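PDB 5MDN: DNA polymerase from Pyrobaculum calidifontis, which probably catalyses DNA-directed DNA synthesis, adding deoxyribonucleotides from their triphosphates to a growing strand and releasing diphosphate. Local coordinates for residues D169-N174 with H314-Y319; R176-P181 with G711-Y716; D184-L189 with P238-R243; R210-F215 with K245-P250. One frame throughout, in Å; residues are numbered along the deposited sequence.

Contact 1 of 4, residues D169-N174 with H314-Y319; sequences DIEVYN and HKVYEY
Y173, just past the end of strand 165-172, meets the start of helix 316-320 mainly through the face of its ring. Its CB carries the ring anti to the backbone N (chi1 -166°), and from there the CD1-CE1 side of one ring face lies over Y317 CB. Y173 CD1, CE1 and CZ lie 3.8, 3.6 and 3.9 Å from Y317 CB. That carbon stands 21° off the ring normal, in a CH-pi contact. At the tip, Y173 OH is hydrogen-bonded to E175 and N321; tyrosine suits the place because its hydroxyl gives a buried ring a polar end that these two satisfy.

V316, compact and branched, fits the notch beside the strand end: V316 CG1 stands 3.8 Å from E171 OE1, the side chains crossing at about a right angle, while CG2 faces the carbonyl oxygens of V172 and Y173. D169 and E171 belong to the Asp-X-Glu signature of family B exonucleases. D169 binds magnesium in this protein, and a magnesium ion lies about 4 Å from the E171 side chain. With no clear hydrogen bond between the segments, the contact rests on van der Waals packing, and V316 sets a methyl beside the E171 carboxylate.

Contact 2 of 4, residues R176-P181 with G711-Y716; sequences RGSPDP and GTTVGY
S178 meets T712 and T713 where a loop of the RNase H-like exonuclease domain, running between strands 165-172 and 186-193, touches the loop leading into strand 716-718 in the C-terminal part of the polymerase, probably its thumb. The tight part is small. S178 CB rests 3.6 Å from G711 O, and the S178 hydroxyl oxygen OG, set beside its own backbone N (chi1 -56°), is 3.5 Å from T712 CA. A serine suits the spot because it is short enough for two backbones to come together and still offers an oxygen to a peptide N-H. G177, having no side chain, lets T713 O come within 4.2 Å of G177 CA.

Beyond this pair the contact thins out toward the exposed G711. The CB of P179 points away, and its side chain packs on F235 and Y239 of helix 232-247; R176 sends its guanidinium back to a salt bridge with D184, and neither residue touches 711-716. The methyl group of T713 borders the serine hydroxyl, with T713 CG2 3.8 Å from S178 OG. What joins the two loops most directly is one bond, from T713 N to S178 OG at 3.1 Å, with an angle of 155° at the hydrogen.

Contact 3 of 4, residues D184-L189 with P238-R243; sequences DPVVML and PYLSER
The carbonyl oxygen of D184 lies over the centre of the flat R243 guanidinium, 3.4 Å above its plane, instead of meeting the N-H groups at the rim. Those have other partners: NE pairs with D208, NH1 with the carbonyl of P181, and NH2 is also hydrogen-bonded. The face is left to pack on the D184-P185 peptide, and R243 NH2 comes 3.4 Å from P185 CA. The arginine reaches this place by a bend at chi2 (61°) in an otherwise extended chain. D184 O also accepts a hydrogen bond from Y239 OH at 2.8 Å, the hydroxyl standing 42° out of the carbonyl plane. A long, stiff tyrosine suits a helix that must reach a buried peptide group.

Beside this polar layer the packing is aliphatic. V186 CG2 touches the rim of the tyrosine ring at Y239 CE1 (4.0 Å) and also borders L240 CD2 and R243 CG; L189 CD1 lies 4.2 Å from L240 CD2. The strand carries a classic beta bulge, V187 and M188 both facing E171. The axes of strand 186-189 and helix 238-243 approach to 11.4 Å, at 125°. Helix 232-247, which also bears the magnesium-binding D236, thereby covers the central sheet in the manner of the RNase H-like exonuclease fold.

Contact 4 of 4, residues R210-F215 with K245-P250; sequences RVIRGF and KALGVP
R213 holds its guanidinium in place by a salt bridge from NE to D217, one turn further along helix 209-222, and presents NH1 to the other segment. There R213 NH1 stands 3.6 Å from V249 CG2, a contact of a charged group with a methyl, and 4.1 Å from P250 O. Bends at chi2 (66°) and chi3 (-105°) bring NH1 beside the valine methyl. Arginine serves at such a rim by its length, which lets one end group reach both D217 and the valine, although a crystal neighbour also touches it and may influence its pose.

Helix 232-247 ends here in a Schellman motif. G248 takes the positive phi this needs, an easy conformation for glycine, and G248 N bonds back to K245 O at 3.1 Å. The turn sends the chain off in a new direction and points V249 at I212 of the neighbouring helix in the exonuclease domain. I212 then touches both sides of the turn with separate branches: I212 CG2 lies 3.7 Å from V249 CG1, and the far methyl I212 CD1 lies 3.9 Å from L247 CD1. Its CG2 is anti to the backbone N, with CG1 anti to the carbonyl carbon (chi1 -65°), an arrangement that a beta-branched residue with one longer arm provides. The CB of P250 points away from helix 209-222, though its ring atom P250 CD lies 4.4 Å from R213 NH1.

How the contacts relate
From the N terminus, strand 165-172 supplies the first half of contact 1, and the loop after it the first half of contact 2. Strand 186-193, helix 209-222 and helix 232-247 follow, giving contacts 3 and 4, which cross because their segments alternate along that run; both lie within the 140-residue loop closed by contact 1. Contact 2 spans 530 residues, crosses contact 1 and encloses contacts 3 and 4. Contacts 1 and 3 share a sheet, on neighbouring strands 165-172 and 186-193, while contacts 3 and 4 share helix 232-247. Three contacts thus assemble the exonuclease domain around its sheet, and contact 2 ties it to the polymerase's C-terminal part.

Contact 1 of 4, residues D169-N174 with H314-Y319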
loop_
_atom_site.group_PDB
_atom_site.type_symbol
_atom_site.label_atom_id
_atom_site.label_comp_id
_atom_site.label_asym_id
_atom_site.label_seq_id
_atom_site.Cartn_x
_atom_site.Cartn_y
_atom_site.Cartn_z
ATOM N N ASP A 169 -17.486 7.932 5.674
ATOM C CA ASP A 169 -16.611 9.085 5.814
ATOM C C ASP A 169 -17.043 9.865 7.046
ATOM O O ASP A 169 -18.222 9.865 7.412
ATOM C CB ASP A 169 -16.658 9.976 4.563
ATOM C CG ASP A 169 -15.554 11.010 4.542
ATOM O OD1 ASP A 169 -14.377 10.626 4.378
ATOM O OD2 ASP A 169 -15.865 12.209 4.689
ATOM N N ILE A 170 -16.083 10.533 7.688
ATOM C CA ILE A 170 -16.364 11.341 8.866
ATOM C C ILE A 170 -15.720 12.712 8.710
ATOM O O ILE A 170 -14.780 12.904 7.937
ATOM C CB ILE A 170 -15.871 10.682 10.175
ATOM C CG1 ILE A 170 -14.356 10.837 10.317
ATOM C CG2 ILE A 170 -16.260 9.211 10.227
ATOM C CD1 ILE A 170 -13.821 10.368 11.651
ATOM N N GLU A 171 -16.256 13.674 9.460
ATOM C CA GLU A 171 -15.613 14.965 9.653
ATOM C C GLU A 171 -15.710 15.358 11.120
ATOM O O GLU A 171 -16.762 15.201 11.746
ATOM C CB GLU A 171 -16.236 16.048 8.765
ATOM C CG GLU A 171 -15.925 15.888 7.282
ATOM C CD GLU A 171 -14.435 15.919 6.974
ATOM O OE1 GLU A 171 -13.666 16.517 7.756
ATOM O OE2 GLU A 171 -14.031 15.333 5.946
ATOM N N VAL A 172 -14.606 15.865 11.660
ATOM C CA VAL A 172 -14.452 16.121 13.086
ATOM C C VAL A 172 -14.242 17.617 13.277
ATOM O O VAL A 172 -13.517 18.245 12.499
ATOM C CB VAL A 172 -13.286 15.305 13.679
ATOM C CG1 VAL A 172 -12.987 15.746 15.094
ATOM C CG2 VAL A 172 -13.598 13.817 13.630
ATOM N N TYR A 173 -14.849 18.171 14.332
ATOM C CA TYR A 173 -14.886 19.602 14.632
ATOM C C TYR A 173 -13.567 20.323 14.363
ATOM O O TYR A 173 -13.502 21.163 13.462
ATOM C CB TYR A 173 -15.301 19.791 16.092
ATOM C CG TYR A 173 -15.690 21.201 16.453
ATOM C CD1 TYR A 173 -16.746 21.830 15.811
ATOM C CD2 TYR A 173 -15.017 21.895 17.447
ATOM C CE1 TYR A 173 -17.115 23.117 16.138
ATOM C CE2 TYR A 173 -15.382 23.182 17.784
ATOM C CZ TYR A 173 -16.428 23.791 17.124
ATOM O OH TYR A 173 -16.789 25.075 17.461
ATOM N N ASN A 174 -12.531 20.036 15.154
ATOM C CA ASN A 174 -11.152 20.474 14.900
ATOM C C ASN A 174 -10.958 21.997 14.960
ATOM O O ASN A 174 -10.029 22.531 14.348
ATOM C CB ASN A 174 -10.632 19.884 13.569
ATOM C CG ASN A 174 -10.710 20.852 12.382
ATOM O OD1 ASN A 174 -9.703 21.108 11.721
ATOM N ND2 ASN A 174 -11.893 21.387 12.111
ATOM N N HIS A 314 -9.256 22.328 7.029
ATOM C CA HIS A 314 -8.967 22.917 8.332
ATOM C C HIS A 314 -10.089 23.801 8.866
ATOM O O HIS A 314 -9.949 24.330 9.978
ATOM C CB HIS A 314 -7.665 23.717 8.260
ATOM C CG HIS A 314 -7.738 24.923 7.375
ATOM N ND1 HIS A 314 -7.738 26.209 7.871
ATOM C CD2 HIS A 314 -7.805 25.038 6.028
ATOM C CE1 HIS A 314 -7.803 27.064 6.866
ATOM N NE2 HIS A 314 -7.847 26.379 5.738
ATOM N N LYS A 315 -11.180 23.991 8.127
ATOM C CA LYS A 315 -12.289 24.841 8.557
ATOM C C LYS A 315 -13.623 24.109 8.448
ATOM O O LYS A 315 -14.580 24.603 7.847
ATOM C CB LYS A 315 -12.340 26.134 7.749
ATOM C CG LYS A 315 -11.063 26.947 7.782
ATOM C CD LYS A 315 -11.232 28.263 7.036
ATOM C CE LYS A 315 -11.024 29.455 7.955
ATOM N NZ LYS A 315 -11.176 30.747 7.234
ATOM N N VAL A 316 -13.719 22.914 9.035
ATOM C CA VAL A 316 -15.035 22.288 9.115
ATOM C C VAL A 316 -15.818 22.838 10.303
ATOM O O VAL A 316 -17.055 22.851 10.281
ATOM C CB VAL A 316 -14.934 20.752 9.172
ATOM C CG1 VAL A 316 -13.857 20.244 8.230
ATOM C CG2 VAL A 316 -14.698 20.273 10.586
ATOM N N TYR A 317 -15.125 23.282 11.359
ATOM C CA TYR A 317 -15.811 23.938 12.468
ATOM C C TYR A 317 -16.523 25.198 11.995
ATOM O O TYR A 317 -17.655 25.473 12.403
ATOM C CB TYR A 317 -14.816 24.260 13.587
ATOM C CG TYR A 317 -13.922 25.453 13.312
ATOM C CD1 TYR A 317 -12.753 25.315 12.576
ATOM C CD2 TYR A 317 -14.246 26.716 13.796
ATOM C CE1 TYR A 317 -11.936 26.402 12.323
ATOM C CE2 TYR A 317 -13.435 27.808 13.547
ATOM C CZ TYR A 317 -12.280 27.647 12.811
ATOM O OH TYR A 317 -11.469 28.732 12.561
ATOM N N GLU A 318 -15.869 25.977 11.127
ATOM C CA GLU A 318 -16.452 27.229 10.658
ATOM C C GLU A 318 -17.725 26.979 9.858
ATOM O O GLU A 318 -18.725 27.687 10.032
ATOM C CB GLU A 318 -15.405 28.012 9.868
ATOM C CG GLU A 318 -15.841 29.394 9.434
ATOM C CD GLU A 318 -14.653 30.289 9.134
ATOM O OE1 GLU A 318 -14.004 30.720 10.113
ATOM O OE2 GLU A 318 -14.357 30.553 7.950
ATOM N N TYR A 319 -17.708 25.979 8.973
ATOM C CA TYR A 319 -18.912 25.634 8.226
ATOM C C TYR A 319 -19.966 24.971 9.105
ATOM O O TYR A 319 -21.130 24.886 8.698
ATOM C CB TYR A 319 -18.564 24.718 7.049
ATOM C CG TYR A 319 -17.915 25.426 5.875
ATOM C CD1 TYR A 319 -16.666 26.021 5.998
ATOM C CD2 TYR A 319 -18.553 25.495 4.642
ATOM C CE1 TYR A 319 -16.073 26.669 4.927
ATOM C CE2 TYR A 319 -17.970 26.142 3.568
ATOM C CZ TYR A 319 -16.730 26.725 3.716
ATOM O OH TYR A 319 -16.146 27.366 2.649
#

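Contact 2 of 4, residues R176-P181 with G711-Y716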
loop_
_atom_site.group_PDB
_atom_site.type_symbol
_atom_site.label_atom_id
_atom_site.label_comp_id
_atom_site.label_asym_id
_atom_site.label_seq_id
_atom_site.Cartn_x
_atom_site.Cartn_y
_atom_site.Cartn_z
ATOM N N ARG A 176 -9.583 23.782 17.146
ATOM C CA ARG A 176 -8.157 23.876 17.437
ATOM C C ARG A 176 -7.409 22.808 16.641
ATOM O O ARG A 176 -7.442 21.623 16.993
ATOM C CB ARG A 176 -7.920 23.725 18.938
ATOM C CG ARG A 176 -8.743 22.615 19.588
ATOM C CD ARG A 176 -8.844 22.795 21.092
ATOM N NE ARG A 176 -8.731 21.520 21.792
ATOM C CZ ARG A 176 -9.761 20.745 22.110
ATOM N NH1 ARG A 176 -10.995 21.111 21.790
ATOM N NH2 ARG A 176 -9.556 19.600 22.744
ATOM N N GLY A 177 -6.734 23.239 15.571
ATOM C CA GLY A 177 -5.944 22.405 14.676
ATOM C C GLY A 177 -6.269 20.928 14.598
ATOM O O GLY A 177 -7.310 20.535 14.062
ATOM N N SER A 178 -5.378 20.100 15.132
ATOM C CA SER A 178 -5.593 18.659 15.149
ATOM C C SER A 178 -6.539 18.302 16.288
ATOM O O SER A 178 -6.254 18.638 17.443
ATOM C CB SER A 178 -4.272 17.917 15.308
ATOM O OG SER A 178 -3.353 18.288 14.293
ATOM N N PRO A 179 -7.657 17.637 16.016
ATOM C CA PRO A 179 -8.670 17.426 17.058
ATOM C C PRO A 179 -8.216 16.418 18.102
ATOM O O PRO A 179 -7.251 15.670 17.931
ATOM C CB PRO A 179 -9.879 16.911 16.276
ATOM C CG PRO A 179 -9.294 16.266 15.067
ATOM C CD PRO A 179 -8.049 17.041 14.727
ATOM N N ASP A 180 -8.954 16.412 19.212
ATOM C CA ASP A 180 -8.719 15.505 20.323
ATOM C C ASP A 180 -10.035 14.808 20.647
ATOM O O ASP A 180 -11.051 15.484 20.881
ATOM C CB ASP A 180 -8.182 16.259 21.548
ATOM C CG ASP A 180 -8.349 15.478 22.836
ATOM O OD1 ASP A 180 -7.836 14.343 22.925
ATOM O OD2 ASP A 180 -8.994 16.006 23.765
ATOM N N PRO A 181 -10.065 13.473 20.672
ATOM C CA PRO A 181 -11.341 12.767 20.869
ATOM C C PRO A 181 -11.954 12.956 22.250
ATOM O O PRO A 181 -13.125 12.599 22.432
ATOM C CB PRO A 181 -10.968 11.298 20.628
ATOM C CG PRO A 181 -9.513 11.228 20.953
ATOM C CD PRO A 181 -8.937 12.539 20.502
ATOM N N GLY A 711 1.432 15.722 18.204
ATOM C CA GLY A 711 0.405 15.569 17.195
ATOM C C GLY A 711 -0.513 16.768 17.096
ATOM O O GLY A 711 -1.688 16.684 17.464
ATOM N N THR A 712 0.006 17.884 16.592
ATOM C CA THR A 712 -0.782 19.108 16.461
ATOM C C THR A 712 -0.179 19.949 15.350
ATOM O O THR A 712 0.984 20.356 15.444
ATOM C CB THR A 712 -0.812 19.892 17.780
ATOM O OG1 THR A 712 0.271 19.472 18.623
ATOM C CG2 THR A 712 -2.134 19.680 18.502
ATOM N N THR A 713 -0.962 20.205 14.308
ATOM C CA THR A 713 -0.519 21.011 13.181
ATOM C C THR A 713 -0.771 22.479 13.494
ATOM O O THR A 713 -1.820 22.836 14.038
ATOM C CB THR A 713 -1.253 20.602 11.900
ATOM O OG1 THR A 713 -2.667 20.724 12.098
ATOM C CG2 THR A 713 -0.931 19.158 11.539
ATOM N N VAL A 714 0.200 23.330 13.157
ATOM C CA VAL A 714 0.170 24.713 13.621
ATOM C C VAL A 714 -0.512 25.638 12.615
ATOM O O VAL A 714 -1.521 26.274 12.945
ATOM C CB VAL A 714 1.595 25.184 13.997
ATOM C CG1 VAL A 714 2.570 25.093 12.815
ATOM C CG2 VAL A 714 1.557 26.604 14.552
ATOM N N GLY A 715 0.008 25.722 11.392
ATOM C CA GLY A 715 -0.565 26.604 10.395
ATOM C C GLY A 715 -0.277 28.065 10.674
ATOM O O GLY A 715 -0.966 28.683 11.491
ATOM N N TYR A 716 0.734 28.632 10.019
ATOM C CA TYR A 716 1.157 29.998 10.294
ATOM C C TYR A 716 1.237 30.816 9.011
ATOM O O TYR A 716 1.398 30.280 7.910
ATOM C CB TYR A 716 2.507 30.021 11.024
ATOM C CG TYR A 716 3.666 29.435 10.248
ATOM C CD1 TYR A 716 4.399 30.211 9.357
ATOM C CD2 TYR A 716 4.036 28.108 10.418
ATOM C CE1 TYR A 716 5.464 29.677 8.654
ATOM C CE2 TYR A 716 5.099 27.567 9.719
ATOM C CZ TYR A 716 5.808 28.357 8.838
ATOM O OH TYR A 716 6.867 27.824 8.139
#

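Contact 3 of 4, residues D184-L189 with P238-R243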
loop_
_atom_site.group_PDB
_atom_site.type_symbol
_atom_site.label_atom_id
_atom_site.label_comp_id
_atom_site.label_asym_id
_atom_site.label_seq_id
_atom_site.Cartn_x
_atom_site.Cartn_y
_atom_site.Cartn_z
ATOM N N ASP A 184 -13.552 17.067 21.428
ATOM C CA ASP A 184 -13.984 17.486 20.091
ATOM C C ASP A 184 -14.901 16.433 19.480
ATOM O O ASP A 184 -14.489 15.275 19.331
ATOM C CB ASP A 184 -12.781 17.721 19.183
ATOM C CG ASP A 184 -11.807 18.726 19.756
ATOM O OD1 ASP A 184 -11.128 18.398 20.752
ATOM O OD2 ASP A 184 -11.718 19.844 19.207
ATOM N N PRO A 185 -16.133 16.781 19.115
ATOM C CA PRO A 185 -17.108 15.774 18.692
ATOM C C PRO A 185 -17.022 15.429 17.210
ATOM O O PRO A 185 -16.533 16.201 16.383
ATOM C CB PRO A 185 -18.445 16.457 19.005
ATOM C CG PRO A 185 -18.163 17.900 18.769
ATOM C CD PRO A 185 -16.742 18.118 19.240
ATOM N N VAL A 186 -17.519 14.234 16.892
ATOM C CA VAL A 186 -17.695 13.814 15.503
ATOM C C VAL A 186 -18.902 14.560 14.936
ATOM O O VAL A 186 -20.046 14.277 15.298
ATOM C CB VAL A 186 -17.874 12.296 15.388
ATOM C CG1 VAL A 186 -18.225 11.904 13.959
ATOM C CG2 VAL A 186 -16.612 11.577 15.843
ATOM N N VAL A 187 -18.643 15.521 14.049
ATOM C CA VAL A 187 -19.686 16.442 13.605
ATOM C C VAL A 187 -20.617 15.775 12.595
ATOM O O VAL A 187 -21.844 15.867 12.707
ATOM C CB VAL A 187 -19.045 17.727 13.044
ATOM C CG1 VAL A 187 -19.756 18.200 11.784
ATOM C CG2 VAL A 187 -19.042 18.823 14.104
ATOM N N MET A 188 -20.053 15.093 11.597
ATOM C CA MET A 188 -20.848 14.433 10.572
ATOM C C MET A 188 -20.237 13.081 10.243
ATOM O O MET A 188 -19.022 12.888 10.341
ATOM C CB MET A 188 -20.943 15.280 9.293
ATOM C CG MET A 188 -22.063 16.308 9.286
ATOM S SD MET A 188 -22.120 17.214 7.727
ATOM C CE MET A 188 -23.709 18.030 7.861
ATOM N N LEU A 189 -21.096 12.142 9.856
ATOM C CA LEU A 189 -20.650 10.818 9.430
ATOM C C LEU A 189 -21.622 10.322 8.369
ATOM O O LEU A 189 -22.788 10.055 8.676
ATOM C CB LEU A 189 -20.582 9.852 10.612
ATOM C CG LEU A 189 -19.890 8.498 10.427
ATOM C CD1 LEU A 189 -19.358 7.995 11.761
ATOM C CD2 LEU A 189 -20.822 7.466 9.812
ATOM N N PRO A 238 -9.090 5.096 14.545
ATOM C CA PRO A 238 -8.505 5.529 15.826
ATOM C C PRO A 238 -9.302 6.618 16.522
ATOM O O PRO A 238 -9.356 6.640 17.758
ATOM C CB PRO A 238 -7.108 6.022 15.431
ATOM C CG PRO A 238 -6.796 5.321 14.169
ATOM C CD PRO A 238 -8.096 5.124 13.453
ATOM N N TYR A 239 -9.920 7.531 15.770
ATOM C CA TYR A 239 -10.689 8.599 16.400
ATOM C C TYR A 239 -12.002 8.072 16.967
ATOM O O TYR A 239 -12.328 8.320 18.135
ATOM C CB TYR A 239 -10.949 9.726 15.404
ATOM C CG TYR A 239 -11.274 11.034 16.081
ATOM C CD1 TYR A 239 -12.582 11.360 16.412
ATOM C CD2 TYR A 239 -10.269 11.933 16.409
ATOM C CE1 TYR A 239 -12.882 12.550 17.040
ATOM C CE2 TYR A 239 -10.558 13.127 17.038
ATOM C CZ TYR A 239 -11.866 13.430 17.353
ATOM O OH TYR A 239 -12.155 14.621 17.979
ATOM N N LEU A 240 -12.778 7.351 16.152
ATOM C CA LEU A 240 -14.050 6.813 16.626
ATOM C C LEU A 240 -13.848 5.852 17.792
ATOM O O LEU A 240 -14.666 5.809 18.716
ATOM C CB LEU A 240 -14.795 6.121 15.485
ATOM C CG LEU A 240 -15.369 7.036 14.404
ATOM C CD1 LEU A 240 -15.619 6.262 13.118
ATOM C CD2 LEU A 240 -16.642 7.709 14.891
ATOM N N SER A 241 -12.770 5.065 17.760
ATOM C CA SER A 241 -12.473 4.162 18.869
ATOM C C SER A 241 -12.304 4.933 20.173
ATOM O O SER A 241 -12.916 4.595 21.194
ATOM C CB SER A 241 -11.219 3.345 18.558
ATOM O OG SER A 241 -10.789 2.614 19.694
ATOM N N GLU A 242 -11.464 5.968 20.162
ATOM C CA GLU A 242 -11.215 6.737 21.375
ATOM C C GLU A 242 -12.356 7.699 21.690
ATOM O O GLU A 242 -12.576 8.028 22.862
ATOM C CB GLU A 242 -9.892 7.493 21.246
ATOM C CG GLU A 242 -8.683 6.572 21.142
ATOM C CD GLU A 242 -7.393 7.317 20.861
ATOM O OE1 GLU A 242 -7.205 8.416 21.425
ATOM O OE2 GLU A 242 -6.568 6.802 20.073
ATOM N N ARG A 243 -13.087 8.162 20.672
ATOM C CA ARG A 243 -14.256 9.000 20.928
ATOM C C ARG A 243 -15.384 8.196 21.563
ATOM O O ARG A 243 -16.056 8.679 22.481
ATOM C CB ARG A 243 -14.734 9.656 19.632
ATOM C CG ARG A 243 -15.901 10.624 19.812
ATOM C CD ARG A 243 -15.520 11.781 20.718
ATOM N NE ARG A 243 -16.610 12.736 20.905
ATOM C CZ ARG A 243 -16.570 13.750 21.764
ATOM N NH1 ARG A 243 -15.496 13.943 22.517
ATOM N NH2 ARG A 243 -17.604 14.574 21.870
#

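Contact 4 of 4, residues R210-F215 with K245-P250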
loop_
_atom_site.group_PDB
_atom_site.type_symbol
_atom_site.label_atom_id
_atom_site.label_comp_id
_atom_site.label_asym_id
_atom_site.label_seq_id
_atom_site.Cartn_x
_atom_site.Cartn_y
_atom_site.Cartn_z
ATOM N N ARG A 210 -25.839 10.821 19.115
ATOM C CA ARG A 210 -26.762 10.352 18.084
ATOM C C ARG A 210 -26.041 9.773 16.871
ATOM O O ARG A 210 -26.564 8.857 16.225
ATOM C CB ARG A 210 -27.680 11.493 17.640
ATOM C CG ARG A 210 -26.949 12.760 17.201
ATOM C CD ARG A 210 -27.912 13.931 17.004
ATOM N NE ARG A 210 -28.770 13.734 15.833
ATOM C CZ ARG A 210 -29.769 14.539 15.485
ATOM N NH1 ARG A 210 -30.053 15.608 16.218
ATOM N NH2 ARG A 210 -30.488 14.269 14.402
ATOM N N VAL A 211 -24.855 10.289 16.538
ATOM C CA VAL A 211 -24.187 9.886 15.302
ATOM C C VAL A 211 -23.450 8.563 15.483
ATOM O O VAL A 211 -23.535 7.672 14.629
ATOM C CB VAL A 211 -23.249 11.005 14.810
ATOM C CG1 VAL A 211 -22.353 11.495 15.932
ATOM C CG2 VAL A 211 -22.408 10.516 13.644
ATOM N N ILE A 212 -22.716 8.405 16.588
ATOM C CA ILE A 212 -22.045 7.132 16.842
ATOM C C ILE A 212 -23.072 6.022 17.019
ATOM O O ILE A 212 -22.893 4.903 16.522
ATOM C CB ILE A 212 -21.109 7.243 18.061
ATOM C CG1 ILE A 212 -19.971 8.223 17.777
ATOM C CG2 ILE A 212 -20.542 5.877 18.432
ATOM C CD1 ILE A 212 -19.058 8.463 18.965
ATOM N N ARG A 213 -24.164 6.317 17.725
ATOM C CA ARG A 213 -25.258 5.359 17.838
ATOM C C ARG A 213 -25.844 5.033 16.469
ATOM O O ARG A 213 -26.140 3.871 16.170
ATOM C CB ARG A 213 -26.339 5.915 18.763
ATOM C CG ARG A 213 -27.397 4.908 19.159
ATOM C CD ARG A 213 -26.796 3.813 20.028
ATOM N NE ARG A 213 -26.623 2.554 19.314
ATOM C CZ ARG A 213 -25.717 1.637 19.636
ATOM N NH1 ARG A 213 -24.903 1.838 20.663
ATOM N NH2 ARG A 213 -25.629 0.515 18.936
ATOM N N GLY A 214 -26.019 6.053 15.624
ATOM C CA GLY A 214 -26.572 5.820 14.299
ATOM C C GLY A 214 -25.646 5.021 13.402
ATOM O O GLY A 214 -26.097 4.161 12.639
ATOM N N PHE A 215 -24.342 5.303 13.465
ATOM C CA PHE A 215 -23.374 4.538 12.683
ATOM C C PHE A 215 -23.387 3.066 13.083
ATOM O O PHE A 215 -23.461 2.178 12.225
ATOM C CB PHE A 215 -21.976 5.131 12.849
ATOM C CG PHE A 215 -20.910 4.404 12.078
ATOM C CD1 PHE A 215 -21.084 4.110 10.735
ATOM C CD2 PHE A 215 -19.731 4.022 12.695
ATOM C CE1 PHE A 215 -20.101 3.441 10.024
ATOM C CE2 PHE A 215 -18.746 3.354 11.990
ATOM C CZ PHE A 215 -18.931 3.063 10.654
ATOM N N LYS A 245 -15.180 5.730 23.504
ATOM C CA LYS A 245 -14.874 5.502 24.911
ATOM C C LYS A 245 -15.228 6.723 25.753
ATOM O O LYS A 245 -15.834 6.598 26.824
ATOM C CB LYS A 245 -13.394 5.153 25.071
ATOM C CG LYS A 245 -12.983 3.837 24.430
ATOM C CD LYS A 245 -11.536 3.499 24.772
ATOM C CE LYS A 245 -11.024 2.307 23.973
ATOM N NZ LYS A 245 -11.774 1.058 24.287
ATOM N N ALA A 246 -14.841 7.913 25.285
ATOM C CA ALA A 246 -15.079 9.137 26.043
ATOM C C ALA A 246 -16.567 9.398 26.250
ATOM O O ALA A 246 -16.975 9.900 27.304
ATOM C CB ALA A 246 -14.419 10.321 25.338
ATOM N N LEU A 247 -17.396 9.062 25.262
ATOM C CA LEU A 247 -18.836 9.258 25.373
ATOM C C LEU A 247 -19.552 8.089 26.034
ATOM O O LEU A 247 -20.738 8.214 26.357
ATOM C CB LEU A 247 -19.447 9.511 23.991
ATOM C CG LEU A 247 -18.850 10.652 23.165
ATOM C CD1 LEU A 247 -19.730 10.943 21.963
ATOM C CD2 LEU A 247 -18.665 11.904 24.015
ATOM N N GLY A 248 -18.870 6.968 26.249
ATOM C CA GLY A 248 -19.492 5.808 26.859
ATOM C C GLY A 248 -20.580 5.165 26.030
ATOM O O GLY A 248 -21.515 4.582 26.589
ATOM N N VAL A 249 -20.485 5.250 24.711
ATOM C CA VAL A 249 -21.326 4.487 23.796
ATOM C C VAL A 249 -20.432 3.488 23.066
ATOM O O VAL A 249 -19.458 3.894 22.416
ATOM C CB VAL A 249 -22.087 5.398 22.815
ATOM C CG1 VAL A 249 -21.150 6.365 22.100
ATOM C CG2 VAL A 249 -22.871 4.557 21.811
ATOM N N PRO A 250 -20.693 2.186 23.169
ATOM C CA PRO A 250 -19.748 1.205 22.619
ATOM C C PRO A 250 -19.803 1.150 21.099
ATOM O O PRO A 250 -20.868 1.272 20.488
ATOM C CB PRO A 250 -20.208 -0.115 23.247
ATOM C CG PRO A 250 -21.666 0.081 23.491
ATOM C CD PRO A 250 -21.841 1.541 23.833
#